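Local coordinates for protein hydrogen peroxide-inducible genes activator (Corynebacterium glutamicum, PDB 6G1D) that senses hydrogen peroxide through its regulatory domain and, as a LysR-family transcription factor, probably switches on peroxide-inducible genes in response, at residues 170-175 and 278-283; 256-261 and 317-322; 101-106 and 148-153; 143-148 and 285-290. The protein carries 1 engineered substitution. All coordinates share one frame; numbering follows the deposited sequence.

Contact 1: residues 170-175 and 278-283; sequences YDEDFI and ANRRIG
Tyr170 and Ile282 form a hydrogen-bonded pair at one end of an antiparallel ladder in which strands 170-175 and 279-283 approach to 4.5 Å between axes, at 151°. The register continues through Asp171 with Arg281, Glu172 with Arg280 (Glu172 N to Arg280 O 2.8 Å) and Asp173 with Asn279. Beyond it, Phe174 N bonds to Ala278 O.

On the face carrying Tyr170, Glu172 and Arg280, the extended Arg280 chain runs alongside Glu172 and grips it side-on. NE (3.0 Å) and NH2 (2.9 Å) of Arg280 both reach Glu172 OE1, which lies in the guanidinium plane but is met from above its own carboxylate plane. The other oxygen, OE2, bonds to Ser256 OG, and Arg280 NH1 to Thr109 OG1, giving both ends of the buried pair second partners. With its CG between backbone N and carbonyl carbon (chi1 51°), the Tyr170 ring lies beside Ile282, whose CB sits over one face, 4.0 Å from the centroid, in a CH-pi contact.

On the other face, Asp171 and Arg281 form a salt bridge, OD2 to NH2 at 2.8 Å, with nearly parallel planes; its hydrogen bonds, NE to OD1 and NH2 to OD2, are weak because the N-H directions are poorly aligned. Water joins Asp171 OD1 to Asn279 OD1, and another joins Asp173 OD1 to Asn279 ND2; Asp173 OD2 bonds to Asn324 ND2.

This is the antiparallel part of the LysR-type regulatory domain sheet: strand 251-254 flanks 170-175, strand 152-156 flanks 278-283, and helix 208-219 packs on Phe174 and Ala278.

Contact 2: residues 256-261 and 317-322; sequences SAIPWE and TGITLK
Pro259 and Thr317 bring the two backbones nearest, with 6.6 Å between their CA atoms, where the short helix 258-261 faces an irregular tail. That tail leaves helix 293-316 through an ST turn: Thr317 OG1 accepts from Ile319 N at 3.2 Å, and Gly318 between them has positive phi (94°). The same hydroxyl is also bonded to Ala314 O, one turn back in the helix, which fixes the rotation of Thr317 and leaves its methyl CG2 against Pro259, 4.2 Å from CB.

No hydrogen bond crosses between the segments; the contact is apolar and small, 189 Å² in all. Ile258 is its centre, with its two branches dividing the work. The CG2 methyl, anti to the backbone N, meets Ile319 CD1 at 3.7 Å as the two side chains slide past each other in opposite directions, and it also lies near Thr317 OG1. The longer branch serves Leu321. Ile175 of strand 164-179 touches both Ile258 and Ile319, tying this cluster to that strand of the sheet, while Leu313 packs against Pro259 from helix 293-316. At the far end of the longer branch, Ile258 CD1 stands 3.5 Å from Leu321 CD2.

Contact 3: residues 101-106 and 148-153; sequences PLTVGI and GAIDVA
Val104 and Val152, and then Gly105 and Ala153, pair as parallel neighbours where strand 101-106 meets the chain leaving helix 138-147. This is the parallel part of the sheet in a periplasmic-binding-protein-like fold, with strands 129-135, 100-106 and 152-156 side by side.

Among the backbone bonds, Gly105 N gives a nearly straight one to Val152 O (2.9 Å, 174°). Thr103 O receives Asp151 N at 3.0 Å and, more weakly, Val152 N, so two successive amides converge on one carbonyl where the incoming chain joins the sheet.

Apolar contacts lie to both sides of the ladder. In one of two conformers of Val152, its CG2 lies 3.9 Å from Val104 CG2, a contact that may not hold in the other; Phe299 and Phe296 of helix 293-316 pack on this pair. Thr103 CG2 meets Ile150 CG2 at 3.7 Å, the two side chains at about a right angle, while the CD1 end of Ile150 lies over Gly105 CA at 3.9 Å.

The polar side-chain link belongs to Asp151. Its CG stands beside its own backbone N (chi1 -62°), which turns the carboxylate back along strand 101-106, past Leu102 CD1. There OD1, approached on its anti side and somewhat out of the carboxylate plane, accepts Thr103 N at 3.0 Å, almost straight at 176°.

Contact 4: residues 143-148 and 285-290; sequences ALLRDG and VYRSSS
Arg287 turns its guanidinium toward the last turn of helix 143-147, with Gly148 CA over one face, 3.6 Å from NH1, and the carbonyl of Leu145 at the edge. The bond made there, NH1 to Leu145 O, is 2.8 Å long with an N-H...O angle of 152°. On the acceptor side it lies in the carbonyl plane, on a lone pair; on the donor side the oxygen is tilted 17° from the guanidinium plane. The aliphatic part of the arginine follows the same oxygen, with CD 3.3 Å from Leu145 O, and a bend at chi3 swings the guanidinium round to it. NH1 also bonds to Ile150 O, so this one nitrogen bridges the helix end and the loop that follows.

Leu145 O has a second donor as well, Gly148 N at 3.2 Å. Gly148 leaves the helix with positive phi in a Schellman motif, and Arg287 therefore binds a carbonyl already engaged in the C-terminal cap. Helix 143-147 and strand 285-287 run 30° apart, their axes 8.2 Å from each other at closest approach, as a helix laid on the sheet of an alpha/beta domain.

Beside the polar link, the Leu145 side chain packs on strand 285-287. Leu145 CD2 meets Val285 CG1 at 3.6 Å, the side chains crossing at about a right angle, and both methyls of Leu145 rest against the backbone at Val285 O and Tyr286 CA. Met164 of strand 164-179 touches both Leu145 and Val285. Tyr286 points away from the helix, and its ring meets Phe296 of helix 293-316 edge-to-face.

Contacts 3 and 4 lie 8 Å apart between centres and share Gly148; strands 152-156 and 267-287 are joined there by a probable hydrogen bond, Ala153 O to Val285 N at 2.7 Å. Contact 1 uses the same long strand, 267-287, further back in the chain, 23 Å from contact 4 between centres. Contact 2 lies beyond the other side of contact 1, at 14 Å, and they touch through packing of Ile175 CD1 on Ile258 CD1, 3.9 Å apart. A sulfate, probably from the crystallisation liquor, lies about 4 Å from the Arg280 side chain of contact 1. Contacts 2 and 4 are most distant, about 33 Å between centres.

Contact 1: residues 170-175 and 278-283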
# COMPACT_ATOMS: atom_id res chain seq x y z
N TYR B 170 -3.40 32.50 -9.41
CA TYR B 170 -4.42 32.80 -10.42
C TYR B 170 -5.70 31.97 -10.18
O TYR B 170 -5.66 30.97 -9.47
CB TYR B 170 -3.87 32.50 -11.81
CG TYR B 170 -3.25 31.12 -11.94
CD1 TYR B 170 -4.01 30.00 -12.22
CD2 TYR B 170 -1.88 30.94 -11.79
CE1 TYR B 170 -3.44 28.76 -12.33
CE2 TYR B 170 -1.31 29.68 -11.89
CZ TYR B 170 -2.09 28.60 -12.17
OH TYR B 170 -1.49 27.39 -12.28
N ASP B 171 -6.79 32.42 -10.80
CA ASP B 171 -8.01 31.63 -10.97
C ASP B 171 -8.00 30.95 -12.35
O ASP B 171 -7.81 31.62 -13.37
CB ASP B 171 -9.23 32.53 -10.85
CG ASP B 171 -9.46 33.00 -9.46
OD1 ASP B 171 -9.19 32.24 -8.51
OD2 ASP B 171 -9.94 34.14 -9.27
N GLU B 172 -8.14 29.64 -12.36
CA GLU B 172 -8.11 28.87 -13.60
C GLU B 172 -9.50 28.35 -13.88
O GLU B 172 -10.07 27.61 -13.05
CB GLU B 172 -7.17 27.69 -13.47
CG GLU B 172 -7.14 26.77 -14.67
CD GLU B 172 -6.03 25.74 -14.60
OE1 GLU B 172 -5.57 25.42 -13.47
OE2 GLU B 172 -5.64 25.24 -15.70
N ASP B 173 -10.04 28.70 -15.04
CA ASP B 173 -11.38 28.26 -15.41
C ASP B 173 -11.42 26.77 -15.68
O ASP B 173 -10.41 26.18 -16.06
CB ASP B 173 -11.89 29.03 -16.63
CG ASP B 173 -12.27 30.48 -16.31
OD1 ASP B 173 -12.85 30.76 -15.21
OD2 ASP B 173 -12.01 31.35 -17.16
N PHE B 174 -12.58 26.15 -15.45
CA PHE B 174 -12.86 24.83 -16.00
C PHE B 174 -13.51 24.95 -17.40
O PHE B 174 -13.97 26.01 -17.80
CB PHE B 174 -13.82 24.05 -15.11
CG PHE B 174 -13.33 23.89 -13.70
CD1 PHE B 174 -12.07 23.38 -13.45
CD2 PHE B 174 -14.14 24.22 -12.62
CE1 PHE B 174 -11.61 23.24 -12.15
CE2 PHE B 174 -13.71 24.06 -11.34
CZ PHE B 174 -12.44 23.57 -11.10
N ILE B 175 -13.51 23.84 -18.09
CA ILE B 175 -14.21 23.66 -19.34
C ILE B 175 -14.87 22.27 -19.28
O ILE B 175 -14.34 21.36 -18.65
CB ILE B 175 -13.26 23.74 -20.54
CG1 ILE B 175 -14.03 23.79 -21.87
CG2 ILE B 175 -12.24 22.58 -20.56
CD1 ILE B 175 -13.23 24.36 -23.03
N ALA B 278 -17.00 29.15 -12.63
CA ALA B 278 -16.60 27.75 -12.57
C ALA B 278 -15.10 27.70 -12.76
O ALA B 278 -14.60 27.60 -13.91
CB ALA B 278 -17.35 26.96 -13.66
N ASN B 279 -14.38 27.79 -11.65
CA ASN B 279 -12.93 27.89 -11.69
C ASN B 279 -12.30 27.32 -10.40
O ASN B 279 -13.02 26.94 -9.50
CB ASN B 279 -12.52 29.38 -11.97
CG ASN B 279 -12.89 30.32 -10.85
OD1 ASN B 279 -13.21 29.91 -9.75
ND2 ASN B 279 -12.84 31.60 -11.14
N ARG B 280 -10.97 27.26 -10.34
CA ARG B 280 -10.27 26.93 -9.08
C ARG B 280 -9.22 28.00 -8.85
O ARG B 280 -8.70 28.57 -9.82
CB ARG B 280 -9.62 25.57 -9.16
CG ARG B 280 -8.56 25.44 -10.24
CD ARG B 280 -7.99 24.07 -10.25
NE ARG B 280 -6.98 23.91 -11.28
CZ ARG B 280 -6.34 22.78 -11.50
NH1 ARG B 280 -6.60 21.69 -10.77
NH2 ARG B 280 -5.43 22.72 -12.46
N ARG B 281 -8.94 28.29 -7.58
CA ARG B 281 -7.89 29.24 -7.22
C ARG B 281 -6.63 28.45 -6.91
O ARG B 281 -6.63 27.63 -5.98
CB ARG B 281 -8.31 30.12 -6.05
CG ARG B 281 -7.22 31.09 -5.61
CD ARG B 281 -7.79 32.33 -4.98
NE ARG B 281 -8.23 33.31 -5.98
CZ ARG B 281 -9.01 34.36 -5.72
NH1 ARG B 281 -9.56 34.54 -4.53
NH2 ARG B 281 -9.32 35.19 -6.71
N ILE B 282 -5.59 28.69 -7.69
CA ILE B 282 -4.30 28.05 -7.51
C ILE B 282 -3.39 29.01 -6.77
O ILE B 282 -3.45 30.25 -6.96
CB ILE B 282 -3.69 27.67 -8.87
CG1 ILE B 282 -4.54 26.63 -9.55
CG2 ILE B 282 -2.28 27.11 -8.70
CD1 ILE B 282 -4.67 25.29 -8.81
N GLY B 283 -2.57 28.44 -5.90
CA GLY B 283 -1.69 29.20 -5.02
C GLY B 283 -0.41 28.44 -4.71
O GLY B 283 -0.30 27.21 -4.93
O HOH W 1 -11.68 31.20 -7.47
O HOH W 2 -15.41 30.95 -14.32
O HOH W 3 -12.21 32.69 -13.65
O HOH W 4 -15.54 27.84 -16.57

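Contact 2: residues 256-261 and 317-322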
# COMPACT_ATOMS: atom_id res chain seq x y z
N SER B 256 -5.86 24.73 -18.56
CA SER B 256 -4.45 24.41 -18.88
C SER B 256 -4.30 23.00 -19.40
O SER B 256 -3.35 22.72 -20.11
CB SER B 256 -3.51 24.63 -17.69
OG SER B 256 -3.80 23.72 -16.63
N ALA B 257 -5.22 22.09 -19.06
CA ALA B 257 -5.18 20.74 -19.60
C ALA B 257 -5.54 20.61 -21.11
O ALA B 257 -5.24 19.58 -21.73
CB ALA B 257 -6.06 19.80 -18.80
N ILE B 258 -6.21 21.61 -21.66
CA ILE B 258 -6.79 21.49 -23.01
C ILE B 258 -5.84 20.95 -24.06
O ILE B 258 -6.15 19.95 -24.71
CB ILE B 258 -7.48 22.81 -23.41
CG1 ILE B 258 -8.80 22.95 -22.63
CG2 ILE B 258 -7.79 22.87 -24.91
CD1 ILE B 258 -9.39 24.33 -22.65
N PRO B 259 -4.64 21.55 -24.22
CA PRO B 259 -3.81 21.06 -25.33
C PRO B 259 -3.30 19.66 -25.14
O PRO B 259 -2.89 19.04 -26.10
CB PRO B 259 -2.62 22.04 -25.36
CG PRO B 259 -3.02 23.19 -24.54
CD PRO B 259 -4.05 22.72 -23.55
N TRP B 260 -3.27 19.18 -23.90
CA TRP B 260 -2.65 17.90 -23.57
C TRP B 260 -3.63 16.75 -23.49
O TRP B 260 -3.24 15.62 -23.64
CB TRP B 260 -1.91 18.03 -22.23
CG TRP B 260 -0.86 19.08 -22.30
CD1 TRP B 260 -0.96 20.35 -21.88
CD2 TRP B 260 0.41 18.97 -22.95
NE1 TRP B 260 0.20 21.05 -22.16
CE2 TRP B 260 1.07 20.19 -22.78
CE3 TRP B 260 1.07 17.92 -23.58
CZ2 TRP B 260 2.33 20.44 -23.32
CZ3 TRP B 260 2.35 18.16 -24.09
CH2 TRP B 260 2.96 19.42 -23.97
N GLU B 261 -4.90 17.06 -23.22
CA GLU B 261 -5.92 16.06 -22.96
C GLU B 261 -7.12 16.12 -23.91
O GLU B 261 -7.73 15.08 -24.15
CB GLU B 261 -6.45 16.23 -21.51
CG GLU B 261 -5.43 16.23 -20.38
CD GLU B 261 -4.64 14.92 -20.17
OE1 GLU B 261 -4.94 13.92 -20.86
OE2 GLU B 261 -3.71 14.89 -19.29
N THR B 317 -5.23 26.19 -29.70
CA THR B 317 -5.85 24.99 -30.25
C THR B 317 -7.09 25.31 -31.06
O THR B 317 -7.56 24.47 -31.80
CB THR B 317 -6.29 23.99 -29.17
OG1 THR B 317 -7.27 24.60 -28.34
CG2 THR B 317 -5.11 23.55 -28.33
N GLY B 318 -7.67 26.49 -30.86
CA GLY B 318 -8.94 26.85 -31.50
C GLY B 318 -10.14 26.57 -30.64
O GLY B 318 -11.25 26.99 -31.00
N ILE B 319 -9.95 25.89 -29.50
CA ILE B 319 -11.05 25.50 -28.62
C ILE B 319 -11.43 26.77 -27.87
O ILE B 319 -10.58 27.46 -27.33
CB ILE B 319 -10.59 24.35 -27.70
CG1 ILE B 319 -10.47 23.07 -28.56
CG2 ILE B 319 -11.53 24.16 -26.52
CD1 ILE B 319 -9.69 21.94 -27.94
N THR B 320 -12.73 27.09 -27.86
CA THR B 320 -13.20 28.35 -27.31
C THR B 320 -13.16 28.21 -25.81
O THR B 320 -13.55 27.17 -25.29
CB THR B 320 -14.64 28.65 -27.78
OG1 THR B 320 -14.65 28.68 -29.21
CG2 THR B 320 -15.16 30.01 -27.26
N LEU B 321 -12.62 29.23 -25.13
CA LEU B 321 -12.48 29.24 -23.69
C LEU B 321 -13.60 29.99 -23.00
O LEU B 321 -14.26 30.80 -23.60
CB LEU B 321 -11.13 29.86 -23.31
CG LEU B 321 -9.91 29.14 -23.95
CD1 LEU B 321 -8.64 29.84 -23.49
CD2 LEU B 321 -9.89 27.64 -23.68
N LYS B 322 -13.81 29.69 -21.73
CA LYS B 322 -14.79 30.40 -20.92
C LYS B 322 -14.56 31.90 -20.99
O LYS B 322 -13.44 32.37 -20.90
CB LYS B 322 -14.66 29.91 -19.46
CG LYS B 322 -15.52 30.61 -18.42
CD LYS B 322 -17.01 30.31 -18.62
CE LYS B 322 -17.78 30.53 -17.32
NZ LYS B 322 -17.72 31.95 -16.91

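Contact 3: residues 101-106 and 148-153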
# COMPACT_ATOMS: atom_id res chain seq x y z
N PRO B 101 19.13 24.05 -5.23
CA PRO B 101 17.96 23.18 -5.16
C PRO B 101 16.71 23.92 -4.72
O PRO B 101 16.76 24.78 -3.86
CB PRO B 101 18.34 22.15 -4.09
CG PRO B 101 19.81 22.11 -4.10
CD PRO B 101 20.25 23.50 -4.46
N LEU B 102 15.60 23.59 -5.37
CA LEU B 102 14.28 23.98 -4.93
C LEU B 102 13.41 22.78 -5.25
O LEU B 102 13.33 22.39 -6.40
CB LEU B 102 13.80 25.20 -5.70
CG LEU B 102 12.42 25.75 -5.32
CD1 LEU B 102 12.44 26.33 -3.91
CD2 LEU B 102 11.94 26.76 -6.34
N THR B 103 12.78 22.21 -4.24
CA THR B 103 11.87 21.11 -4.45
C THR B 103 10.45 21.66 -4.44
O THR B 103 10.00 22.25 -3.44
CB THR B 103 12.08 20.04 -3.39
OG1 THR B 103 13.43 19.62 -3.48
CG2 THR B 103 11.15 18.81 -3.66
N VAL B 104 9.74 21.45 -5.54
CA VAL B 104 8.40 22.00 -5.74
C VAL B 104 7.42 20.83 -5.82
O VAL B 104 7.56 19.93 -6.63
CB VAL B 104 8.36 22.81 -7.05
CG1 VAL B 104 7.00 23.43 -7.26
CG2 VAL B 104 9.39 23.94 -7.00
N GLY B 105 6.44 20.84 -4.92
CA GLY B 105 5.33 19.90 -4.95
C GLY B 105 4.26 20.50 -5.85
O GLY B 105 4.01 21.70 -5.79
N ILE B 106 3.64 19.67 -6.69
CA ILE B 106 2.53 20.15 -7.52
C ILE B 106 1.45 19.08 -7.60
O ILE B 106 1.77 17.92 -7.79
CB ILE B 106 2.96 20.49 -8.95
CG1 ILE B 106 4.24 21.34 -8.97
CG2 ILE B 106 1.84 21.19 -9.69
CD1 ILE B 106 4.80 21.62 -10.38
N GLY B 148 9.43 19.19 5.78
CA GLY B 148 10.57 19.81 5.11
C GLY B 148 11.06 19.05 3.88
O GLY B 148 12.07 19.40 3.34
N ALA B 149 10.32 18.04 3.42
CA ALA B 149 10.76 17.23 2.28
C ALA B 149 10.52 17.92 0.95
O ALA B 149 11.11 17.53 -0.04
CB ALA B 149 10.08 15.86 2.28
N ILE B 150 9.60 18.89 0.92
CA ILE B 150 9.51 19.86 -0.17
C ILE B 150 9.54 21.26 0.40
O ILE B 150 9.23 21.47 1.58
CB ILE B 150 8.27 19.66 -1.07
CG1 ILE B 150 6.99 20.05 -0.33
CG2 ILE B 150 8.19 18.21 -1.56
CD1 ILE B 150 5.70 19.71 -1.04
N ASP B 151 9.88 22.22 -0.45
CA ASP B 151 10.00 23.64 -0.06
C ASP B 151 8.72 24.44 -0.26
O ASP B 151 8.32 25.27 0.59
CB ASP B 151 11.15 24.29 -0.86
CG ASP B 151 12.54 23.63 -0.55
OD1 ASP B 151 13.25 23.34 -1.55
OD2 ASP B 151 13.02 23.47 0.65
N VAL B 152 8.06 24.20 -1.39
CA VAL B 152 6.82 24.88 -1.72
C VAL B 152 5.87 23.87 -2.38
O VAL B 152 6.32 22.87 -2.92
CB VAL B 152 7.02 26.08 -2.67
CG1 VAL B 152 7.78 27.17 -1.99
CG2 VAL B 152 7.73 25.67 -3.95
N ALA B 153 4.57 24.16 -2.33
CA ALA B 153 3.59 23.33 -3.00
C ALA B 153 2.62 24.20 -3.78
O ALA B 153 2.08 25.16 -3.24
CB ALA B 153 2.88 22.48 -1.98

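Contact 4: residues 143-148 and 285-290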
# COMPACT_ATOMS: atom_id res chain seq x y z
N ALA B 143 1.79 17.22 3.98
CA ALA B 143 2.62 16.45 4.93
C ALA B 143 4.13 16.61 4.61
O ALA B 143 4.95 16.80 5.51
CB ALA B 143 2.21 14.98 4.95
N LEU B 144 4.47 16.56 3.32
CA LEU B 144 5.85 16.75 2.88
C LEU B 144 6.34 18.17 3.22
O LEU B 144 7.49 18.37 3.60
CB LEU B 144 6.01 16.47 1.36
CG LEU B 144 5.77 14.98 0.95
CD1 LEU B 144 5.49 14.86 -0.55
CD2 LEU B 144 6.89 14.01 1.37
N LEU B 145 5.46 19.16 3.07
CA LEU B 145 5.79 20.55 3.43
C LEU B 145 6.08 20.67 4.91
O LEU B 145 7.05 21.29 5.30
CB LEU B 145 4.62 21.49 3.06
CG LEU B 145 4.77 22.96 2.60
CD1 LEU B 145 5.88 23.21 1.61
CD2 LEU B 145 3.45 23.43 2.03
N ARG B 146 5.21 20.08 5.74
CA ARG B 146 5.40 20.13 7.18
C ARG B 146 6.72 19.46 7.60
O ARG B 146 7.39 19.99 8.47
CB ARG B 146 4.19 19.59 7.94
CG ARG B 146 3.96 18.11 8.03
CD ARG B 146 3.20 17.72 9.31
NE ARG B 146 2.79 16.32 9.21
CZ ARG B 146 1.59 15.86 8.83
NH1 ARG B 146 0.57 16.68 8.51
NH2 ARG B 146 1.40 14.54 8.74
N ASP B 147 7.09 18.36 6.94
CA ASP B 147 8.33 17.61 7.29
C ASP B 147 9.59 18.20 6.65
O ASP B 147 10.69 17.74 6.93
CB ASP B 147 8.26 16.14 6.82
CG ASP B 147 7.11 15.36 7.45
OD1 ASP B 147 6.68 15.70 8.58
OD2 ASP B 147 6.64 14.41 6.78
N GLY B 148 9.43 19.19 5.78
CA GLY B 148 10.57 19.81 5.11
C GLY B 148 11.06 19.05 3.88
O GLY B 148 12.07 19.40 3.34
N VAL B 285 2.04 27.41 -1.68
CA VAL B 285 1.95 27.22 -0.23
C VAL B 285 3.34 26.89 0.29
O VAL B 285 4.06 26.09 -0.32
CB VAL B 285 0.94 26.08 0.11
CG1 VAL B 285 0.80 25.90 1.61
CG2 VAL B 285 -0.42 26.39 -0.46
N TYR B 286 3.71 27.52 1.42
CA TYR B 286 4.96 27.21 2.11
C TYR B 286 4.89 27.41 3.63
O TYR B 286 3.96 28.01 4.14
CB TYR B 286 6.07 28.06 1.53
CG TYR B 286 5.95 29.55 1.77
CD1 TYR B 286 5.33 30.38 0.86
CD2 TYR B 286 6.53 30.14 2.89
CE1 TYR B 286 5.22 31.74 1.07
CE2 TYR B 286 6.47 31.51 3.09
CZ TYR B 286 5.81 32.30 2.19
OH TYR B 286 5.74 33.65 2.44
N ARG B 287 5.89 26.89 4.35
CA ARG B 287 5.92 26.97 5.83
C ARG B 287 6.09 28.42 6.27
O ARG B 287 7.00 29.09 5.80
CB ARG B 287 7.08 26.19 6.41
CG ARG B 287 6.99 24.69 6.22
CD ARG B 287 8.22 23.99 6.81
NE ARG B 287 9.46 24.31 6.11
CZ ARG B 287 9.84 23.84 4.91
NH1 ARG B 287 9.07 22.96 4.24
NH2 ARG B 287 11.00 24.23 4.39
N SER B 288 5.21 28.91 7.15
CA SER B 288 5.30 30.31 7.60
C SER B 288 6.57 30.61 8.40
O SER B 288 6.97 31.77 8.52
CB SER B 288 4.03 30.69 8.39
OG SER B 288 3.87 29.84 9.51
N SER B 289 7.23 29.58 8.92
CA SER B 289 8.54 29.72 9.54
C SER B 289 9.67 29.97 8.53
O SER B 289 10.75 30.35 8.93
CB SER B 289 8.87 28.46 10.34
OG SER B 289 8.87 27.32 9.48
N SER B 290 9.45 29.73 7.24
CA SER B 290 10.50 29.89 6.26
C SER B 290 11.00 31.34 6.20
O SER B 290 10.23 32.29 6.38
CB SER B 290 10.01 29.47 4.86
OG SER B 290 11.00 29.65 3.87